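Local coordinates for protein probable aminotransferase (Pseudomonas aeruginosa, PDB 5YKR) that is a probable class-III aminotransferase, a member of the pyridoxal-phosphate-dependent aminotransferase superfamily, carrying the cofactor covalently bound to a lysine, at residues Glu226-Ala238 with Ala394-Asn406. Numbering follows the deposited sequence.
Sequences EPFMTNVGMVPPA and APRNGGEAHHARN
Val232 and Val235, from the loop 226-238, press their methyl groups against the short helix 398-402 and the residues leading into it. The loop doubles back on itself through reciprocal backbone hydrogen bonds between Met229 and Val235, presenting both valines to a helix whose N-terminus is capped by Asn397 OD1, which accepts from Glu400 N. CG1 of Val232 packs on Gly398 CA, while its CG2 reaches the backbone of His402, 3.6 Å from the amide N. With CG1 of Val235 anti to the backbone N (chi1 -173°), that methyl meets Asn397 CA at 3.7 Å. Its CG2 rests against Pro395 CG and Ala401 CB. Packing is tightest where Ala401 CB sits 3.1 Å from Val232 O, a buried carbonyl with no polar partner in the model. Nearby, the folded chain of Arg405 turns NH1 back toward Gly233 N, two donors 3.4 Å apart, while its NE pairs with Glu410. The open side holds exposed His402 and partly exposed Pro236. Two waters bridge the segments, one donating to Pro236 O and Pro395 O, the other accepting from Arg405 NH1 and reaching Asn231 O only weakly. The contact thus joins the loop between strand 220-225 and helix 241-251 to the short helix ahead of helix 407-418, with Met234 and Pro395 both packing on strands 378-382 and 385-389.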
ATOM      1  N   GLU A 226      -4.889  18.113  -5.869  1.00  9.21           N
ATOM      2  CA  GLU A 226      -3.661  18.801  -5.472  1.00  9.27           C
ATOM      3  C   GLU A 226      -3.989  20.291  -5.368  1.00  9.98           C
ATOM      4  O   GLU A 226      -4.850  20.804  -6.091  1.00 11.22           O
ATOM      5  CB  GLU A 226      -2.555  18.604  -6.481  1.00 10.88           C
ATOM      6  CG  GLU A 226      -2.055  17.173  -6.619  1.00  9.69           C
ATOM      7  CD  GLU A 226      -0.854  17.165  -7.538  1.00  9.93           C
ATOM      8  OE1 GLU A 226      -1.057  17.118  -8.805  1.00 10.50           O
ATOM      9  OE2 GLU A 226       0.292  17.255  -7.042  1.00 11.18           O
ATOM     10  N   PRO A 227      -3.273  21.028  -4.513  1.00 10.73           N
ATOM     11  CA  PRO A 227      -3.490  22.487  -4.482  1.00 11.35           C
ATOM     12  C   PRO A 227      -2.860  23.246  -5.646  1.00 10.85           C
ATOM     13  O   PRO A 227      -3.160  24.421  -5.873  1.00 13.00           O
ATOM     14  CB  PRO A 227      -2.881  22.877  -3.128  1.00 11.10           C
ATOM     15  CG  PRO A 227      -1.778  21.885  -2.915  1.00 11.62           C
ATOM     16  CD  PRO A 227      -2.245  20.596  -3.532  1.00 10.91           C
ATOM     17  N   PHE A 228      -1.975  22.546  -6.353  1.00 11.00           N
ATOM     18  CA  PHE A 228      -1.217  23.066  -7.495  1.00 11.01           C
ATOM     19  C   PHE A 228      -0.935  21.790  -8.276  1.00 11.15           C
ATOM     20  O   PHE A 228      -0.378  20.852  -7.693  1.00 10.84           O
ATOM     21  CB  PHE A 228       0.018  23.766  -6.902  1.00 12.74           C
ATOM     22  CG  PHE A 228       0.886  24.507  -7.872  1.00 14.22           C
ATOM     23  CD1 PHE A 228       1.585  23.878  -8.876  1.00 19.46           C
ATOM     24  CD2 PHE A 228       1.099  25.864  -7.661  1.00 14.02           C
ATOM     25  CE1 PHE A 228       2.403  24.607  -9.723  1.00 22.32           C
ATOM     26  CE2 PHE A 228       1.893  26.610  -8.496  1.00 15.36           C
ATOM     27  CZ  PHE A 228       2.552  25.967  -9.517  1.00 20.23           C
ATOM     28  N   MET A 229      -1.449  21.668  -9.511  1.00 12.24           N
ATOM     29  CA  MET A 229      -1.341  20.367 -10.173  1.00 11.72           C
ATOM     30  C   MET A 229       0.110  20.120 -10.580  1.00 12.43           C
ATOM     31  O   MET A 229       0.794  21.040 -11.054  1.00 11.97           O
ATOM     32  CB  MET A 229      -2.276  20.252 -11.380  1.00 11.55           C
ATOM     33  CG  MET A 229      -3.699  20.588 -11.051  1.00 12.10           C
ATOM     34  SD  MET A 229      -4.860  20.392 -12.449  1.00 12.67           S
ATOM     35  CE  MET A 229      -4.863  18.608 -12.692  1.00 13.08           C
ATOM     36  N   THR A 230       0.576  18.895 -10.428  1.00 11.23           N
ATOM     37  CA  THR A 230       1.967  18.538 -10.713  1.00 11.39           C
ATOM     38  C   THR A 230       2.140  17.329 -11.578  1.00 11.53           C
ATOM     39  O   THR A 230       3.264  16.945 -11.878  1.00 13.45           O
ATOM     40  CB  THR A 230       2.768  18.292  -9.417  1.00 11.08           C
ATOM     41  OG1 THR A 230       2.271  17.123  -8.765  1.00 11.29           O
ATOM     42  CG2 THR A 230       2.699  19.513  -8.490  1.00 12.78           C
ATOM     43  N   ASN A 231       1.039  16.738 -12.034  1.00 11.91           N
ATOM     44  CA  ASN A 231       1.101  15.472 -12.751  1.00 12.84           C
ATOM     45  C   ASN A 231       0.641  15.557 -14.204  1.00 14.80           C
ATOM     46  O   ASN A 231       0.253  14.549 -14.795  1.00 16.57           O
ATOM     47  CB  ASN A 231       0.372  14.411 -11.935  1.00 13.36           C
ATOM     48  CG  ASN A 231       1.090  14.048 -10.641  1.00 13.61           C
ATOM     49  OD1 ASN A 231       0.528  14.156  -9.479  1.00 18.65           O
ATOM     50  ND2 ASN A 231       2.264  13.548 -10.815  1.00 15.51           N
ATOM     51  N   VAL A 232       0.740  16.766 -14.764  1.00 14.09           N
ATOM     52  CA  VAL A 232       0.518  17.005 -16.201  1.00 14.78           C
ATOM     53  C   VAL A 232       1.381  18.185 -16.613  1.00 15.37           C
ATOM     54  O   VAL A 232       0.908  19.184 -17.178  1.00 17.83           O
ATOM     55  CB  VAL A 232      -1.010  17.160 -16.500  1.00 13.89           C
ATOM     56  CG1 VAL A 232      -1.620  18.367 -15.772  1.00 14.79           C
ATOM     57  CG2 VAL A 232      -1.257  17.172 -17.980  1.00 15.51           C
ATOM     58  N   GLY A 233       2.646  18.141 -16.204  1.00 14.64           N
ATOM     59  CA  GLY A 233       3.330  19.394 -15.974  1.00 14.94           C
ATOM     60  C   GLY A 233       2.690  20.112 -14.785  1.00 13.96           C
ATOM     61  O   GLY A 233       1.841  19.539 -14.068  1.00 14.34           O
ATOM     62  N   MET A 234       3.056  21.362 -14.592  1.00 14.19           N
ATOM     63  CA  MET A 234       2.538  22.127 -13.466  1.00 12.58           C
ATOM     64  C   MET A 234       1.442  23.083 -13.852  1.00 12.74           C
ATOM     65  O   MET A 234       1.604  23.849 -14.770  1.00 14.44           O
ATOM     66  CB  MET A 234       3.664  22.904 -12.806  1.00 13.88           C
ATOM     67  CG  MET A 234       4.595  22.012 -12.043  1.00 14.43           C
ATOM     68  SD  MET A 234       6.003  22.959 -11.355  1.00 14.38           S
ATOM     69  CE  MET A 234       6.732  21.621 -10.483  1.00 15.65           C
ATOM     70  N   VAL A 235       0.325  23.025 -13.141  1.00 12.41           N
ATOM     71  CA  VAL A 235      -0.814  23.918 -13.368  1.00 12.68           C
ATOM     72  C   VAL A 235      -1.053  24.719 -12.098  1.00 13.31           C
ATOM     73  O   VAL A 235      -1.607  24.209 -11.088  1.00 14.06           O
ATOM     74  CB  VAL A 235      -2.107  23.168 -13.776  1.00 12.53           C
ATOM     75  CG1 VAL A 235      -3.175  24.201 -14.148  1.00 13.45           C
ATOM     76  CG2 VAL A 235      -1.830  22.157 -14.897  1.00 13.05           C
ATOM     77  N   PRO A 236      -0.619  25.978 -12.095  1.00 13.91           N
ATOM     78  CA  PRO A 236      -0.884  26.774 -10.910  1.00 14.09           C
ATOM     79  C   PRO A 236      -2.349  27.117 -10.718  1.00 14.47           C
ATOM     80  O   PRO A 236      -3.092  27.258 -11.708  1.00 15.34           O
ATOM     81  CB  PRO A 236      -0.121  28.096 -11.213  1.00 16.94           C
ATOM     82  CG  PRO A 236       0.796  27.783 -12.313  1.00 19.59           C
ATOM     83  CD  PRO A 236       0.158  26.704 -13.105  1.00 16.20           C
ATOM     84  N   PRO A 237      -2.809  27.245  -9.485  1.00 13.76           N
ATOM     85  CA  PRO A 237      -4.140  27.775  -9.232  1.00 14.60           C
ATOM     86  C   PRO A 237      -4.198  29.260  -9.634  1.00 15.33           C
ATOM     87  O   PRO A 237      -3.252  30.015  -9.408  1.00 18.00           O
ATOM     88  CB  PRO A 237      -4.311  27.551  -7.726  1.00 15.09           C
ATOM     89  CG  PRO A 237      -2.933  27.667  -7.179  1.00 13.10           C
ATOM     90  CD  PRO A 237      -2.020  27.107  -8.234  1.00 13.71           C
ATOM     91  N   ALA A 238      -5.294  29.640 -10.281  1.00 15.65           N
ATOM     92  CA  ALA A 238      -5.528  31.001 -10.667  1.00 17.48           C
ATOM     93  C   ALA A 238      -5.757  31.870  -9.445  1.00 18.70           C
ATOM     94  O   ALA A 238      -6.121  31.394  -8.369  1.00 17.98           O
ATOM     95  CB  ALA A 238      -6.754  31.090 -11.568  1.00 17.01           C
ATOM     96  N   ALA A 394       1.884  29.534 -18.995  1.00 19.60           N
ATOM     97  CA  ALA A 394       1.377  28.600 -18.027  1.00 18.91           C
ATOM     98  C   ALA A 394      -0.029  28.120 -18.436  1.00 18.50           C
ATOM     99  O   ALA A 394      -0.883  28.927 -18.814  1.00 19.46           O
ATOM    100  CB  ALA A 394       1.321  29.245 -16.653  1.00 19.42           C
ATOM    101  N   PRO A 395      -0.269  26.820 -18.316  1.00 17.59           N
ATOM    102  CA  PRO A 395      -1.592  26.294 -18.630  1.00 16.93           C
ATOM    103  C   PRO A 395      -2.642  26.765 -17.651  1.00 15.59           C
ATOM    104  O   PRO A 395      -2.358  26.896 -16.450  1.00 16.53           O
ATOM    105  CB  PRO A 395      -1.385  24.771 -18.530  1.00 16.94           C
ATOM    106  CG  PRO A 395      -0.308  24.612 -17.471  1.00 16.37           C
ATOM    107  CD  PRO A 395       0.637  25.771 -17.785  1.00 16.30           C
ATOM    108  N   ARG A 396      -3.844  26.989 -18.123  1.00 17.09           N
ATOM    109  CA  ARG A 396      -4.950  27.391 -17.242  1.00 17.22           C
ATOM    110  C   ARG A 396      -5.557  26.164 -16.540  1.00 14.78           C
ATOM    111  O   ARG A 396      -6.209  26.312 -15.551  1.00 16.44           O
ATOM    112  CB  ARG A 396      -6.056  28.085 -18.046  1.00 20.53           C
ATOM    113  CG  ARG A 396      -5.650  29.472 -18.520  1.00 24.96           C
ATOM    114  CD  ARG A 396      -6.764  30.073 -19.348  1.00 30.24           C
ATOM    115  NE  ARG A 396      -6.683  29.469 -20.671  1.00 38.01           N
ATOM    116  CZ  ARG A 396      -6.593  30.138 -21.825  1.00 39.39           C
ATOM    117  NH1 ARG A 396      -6.646  31.473 -21.875  1.00 50.55           N
ATOM    118  NH2 ARG A 396      -6.482  29.448 -22.952  1.00 41.24           N
ATOM    119  N   ASN A 397      -5.392  24.983 -17.146  1.00 12.76           N
ATOM    120  CA  ASN A 397      -5.950  23.774 -16.611  1.00 12.77           C
ATOM    121  C   ASN A 397      -5.178  22.549 -17.124  1.00 12.96           C
ATOM    122  O   ASN A 397      -4.305  22.661 -17.991  1.00 13.89           O
ATOM    123  CB  ASN A 397      -7.457  23.694 -16.891  1.00 13.64           C
ATOM    124  CG  ASN A 397      -7.779  23.867 -18.368  1.00 14.60           C
ATOM    125  OD1 ASN A 397      -7.201  23.179 -19.215  1.00 16.38           O
ATOM    126  ND2 ASN A 397      -8.703  24.793 -18.674  1.00 18.25           N
ATOM    127  N   GLY A 398      -5.518  21.375 -16.582  1.00 12.95           N
ATOM    128  CA  GLY A 398      -4.866  20.171 -16.983  1.00 14.24           C
ATOM    129  C   GLY A 398      -5.078  19.805 -18.432  1.00 14.69           C
ATOM    130  O   GLY A 398      -4.163  19.307 -19.080  1.00 17.25           O
ATOM    131  N   GLY A 399      -6.287  20.054 -18.955  1.00 15.37           N
ATOM    132  CA  GLY A 399      -6.547  19.725 -20.342  1.00 17.54           C
ATOM    133  C   GLY A 399      -5.591  20.450 -21.292  1.00 19.12           C
ATOM    134  O   GLY A 399      -5.111  19.861 -22.261  1.00 21.30           O
ATOM    135  N   GLU A 400      -5.323  21.726 -21.009  1.00 17.25           N
ATOM    136  CA  GLU A 400      -4.377  22.537 -21.805  1.00 19.49           C
ATOM    137  C   GLU A 400      -2.979  21.987 -21.710  1.00 17.44           C
ATOM    138  O   GLU A 400      -2.236  21.828 -22.686  1.00 21.01           O
ATOM    139  CB  GLU A 400      -4.341  23.976 -21.325  1.00 21.67           C
ATOM    140  CG  GLU A 400      -5.481  24.819 -21.772  1.00 24.28           C
ATOM    141  CD  GLU A 400      -5.324  26.303 -21.462  1.00 25.32           C
ATOM    142  OE1 GLU A 400      -4.267  26.750 -20.924  1.00 22.75           O
ATOM    143  OE2 GLU A 400      -6.290  27.014 -21.773  1.00 30.82           O
ATOM    144  N   ALA A 401      -2.604  21.712 -20.481  1.00 16.07           N
ATOM    145  CA  ALA A 401      -1.275  21.208 -20.190  1.00 16.06           C
ATOM    146  C   ALA A 401      -0.966  19.926 -20.903  1.00 16.27           C
ATOM    147  O   ALA A 401       0.150  19.694 -21.342  1.00 16.78           O
ATOM    148  CB  ALA A 401      -1.100  21.054 -18.701  1.00 16.27           C
ATOM    149  N   HIS A 402      -1.967  19.031 -20.960  1.00 16.91           N
ATOM    150  CA  HIS A 402      -1.772  17.710 -21.577  1.00 17.32           C
ATOM    151  C   HIS A 402      -1.247  17.773 -23.014  1.00 15.95           C
ATOM    152  O   HIS A 402      -0.455  16.917 -23.437  1.00 17.58           O
ATOM    153  CB  HIS A 402      -3.077  16.943 -21.534  1.00 18.89           C
ATOM    154  CG  HIS A 402      -2.979  15.522 -21.975  1.00 22.42           C
ATOM    155  ND1 HIS A 402      -2.740  14.476 -21.111  1.00 31.47           N
ATOM    156  CD2 HIS A 402      -3.171  14.978 -23.190  1.00 24.34           C
ATOM    157  CE1 HIS A 402      -2.763  13.342 -21.790  1.00 31.10           C
ATOM    158  NE2 HIS A 402      -2.994  13.624 -23.059  1.00 32.35           N
ATOM    159  N   HIS A 403      -1.658  18.799 -23.750  1.00 17.80           N
ATOM    160  CA  HIS A 403      -1.190  18.957 -25.155  1.00 19.84           C
ATOM    161  C   HIS A 403       0.267  19.340 -25.287  1.00 22.01           C
ATOM    162  O   HIS A 403       0.877  19.190 -26.383  1.00 28.40           O
ATOM    163  CB  HIS A 403      -1.990  20.034 -25.854  1.00 24.44           C
ATOM    164  CG  HIS A 403      -3.422  19.680 -26.012  1.00 25.69           C
ATOM    165  ND1 HIS A 403      -3.841  18.772 -26.966  1.00 32.68           N
ATOM    166  CD2 HIS A 403      -4.541  20.120 -25.388  1.00 31.18           C
ATOM    167  CE1 HIS A 403      -5.158  18.639 -26.889  1.00 36.07           C
ATOM    168  NE2 HIS A 403      -5.610  19.469 -25.965  1.00 34.60           N
ATOM    169  N   ALA A 404       0.837  19.828 -24.201  1.00 19.31           N
ATOM    170  CA  ALA A 404       2.237  20.315 -24.166  1.00 20.14           C
ATOM    171  C   ALA A 404       3.272  19.303 -23.652  1.00 25.84           C
ATOM    172  O   ALA A 404       4.345  19.705 -23.094  1.00 25.36           O
ATOM    173  CB  ALA A 404       2.247  21.545 -23.305  1.00 21.34           C
ATOM    174  N   ARG A 405       2.913  18.027 -23.821  1.00 26.86           N
ATOM    175  CA  ARG A 405       3.716  16.877 -23.473  1.00 24.59           C
ATOM    176  C   ARG A 405       4.002  16.100 -24.784  1.00 25.70           C
ATOM    177  O   ARG A 405       3.204  16.116 -25.710  1.00 30.37           O
ATOM    178  CB  ARG A 405       2.993  16.017 -22.375  1.00 26.41           C
ATOM    179  CG  ARG A 405       2.778  16.750 -21.009  1.00 26.66           C
ATOM    180  CD  ARG A 405       4.071  17.039 -20.203  1.00 23.97           C
ATOM    181  NE  ARG A 405       4.785  15.800 -19.957  1.00 26.47           N
ATOM    182  CZ  ARG A 405       4.676  15.048 -18.853  1.00 26.87           C
ATOM    183  NH1 ARG A 405       3.926  15.451 -17.790  1.00 25.59           N
ATOM    184  NH2 ARG A 405       5.357  13.908 -18.771  1.00 23.95           N
ATOM    185  N   ASN A 406       5.162  15.447 -24.869  1.00 24.48           N
ATOM    186  CA  ASN A 406       5.575  14.690 -26.036  1.00 24.67           C
ATOM    187  C   ASN A 406       6.577  13.640 -25.644  1.00 23.71           C
ATOM    188  O   ASN A 406       7.656  13.973 -25.123  1.00 21.88           O
ATOM    189  CB  ASN A 406       6.168  15.598 -27.116  1.00 24.52           C
ATOM    190  CG  ASN A 406       6.548  14.827 -28.372  1.00 28.73           C
ATOM    191  OD1 ASN A 406       7.690  14.315 -28.532  1.00 27.98           O
ATOM    192  ND2 ASN A 406       5.540  14.649 -29.252  1.00 34.63           N
TER
HETATM  193  O   HOH W   1       3.204  13.534 -15.556  1.00 37.04           O
HETATM  194  O   HOH W   2      -2.877  28.350 -14.253  1.00 19.68           O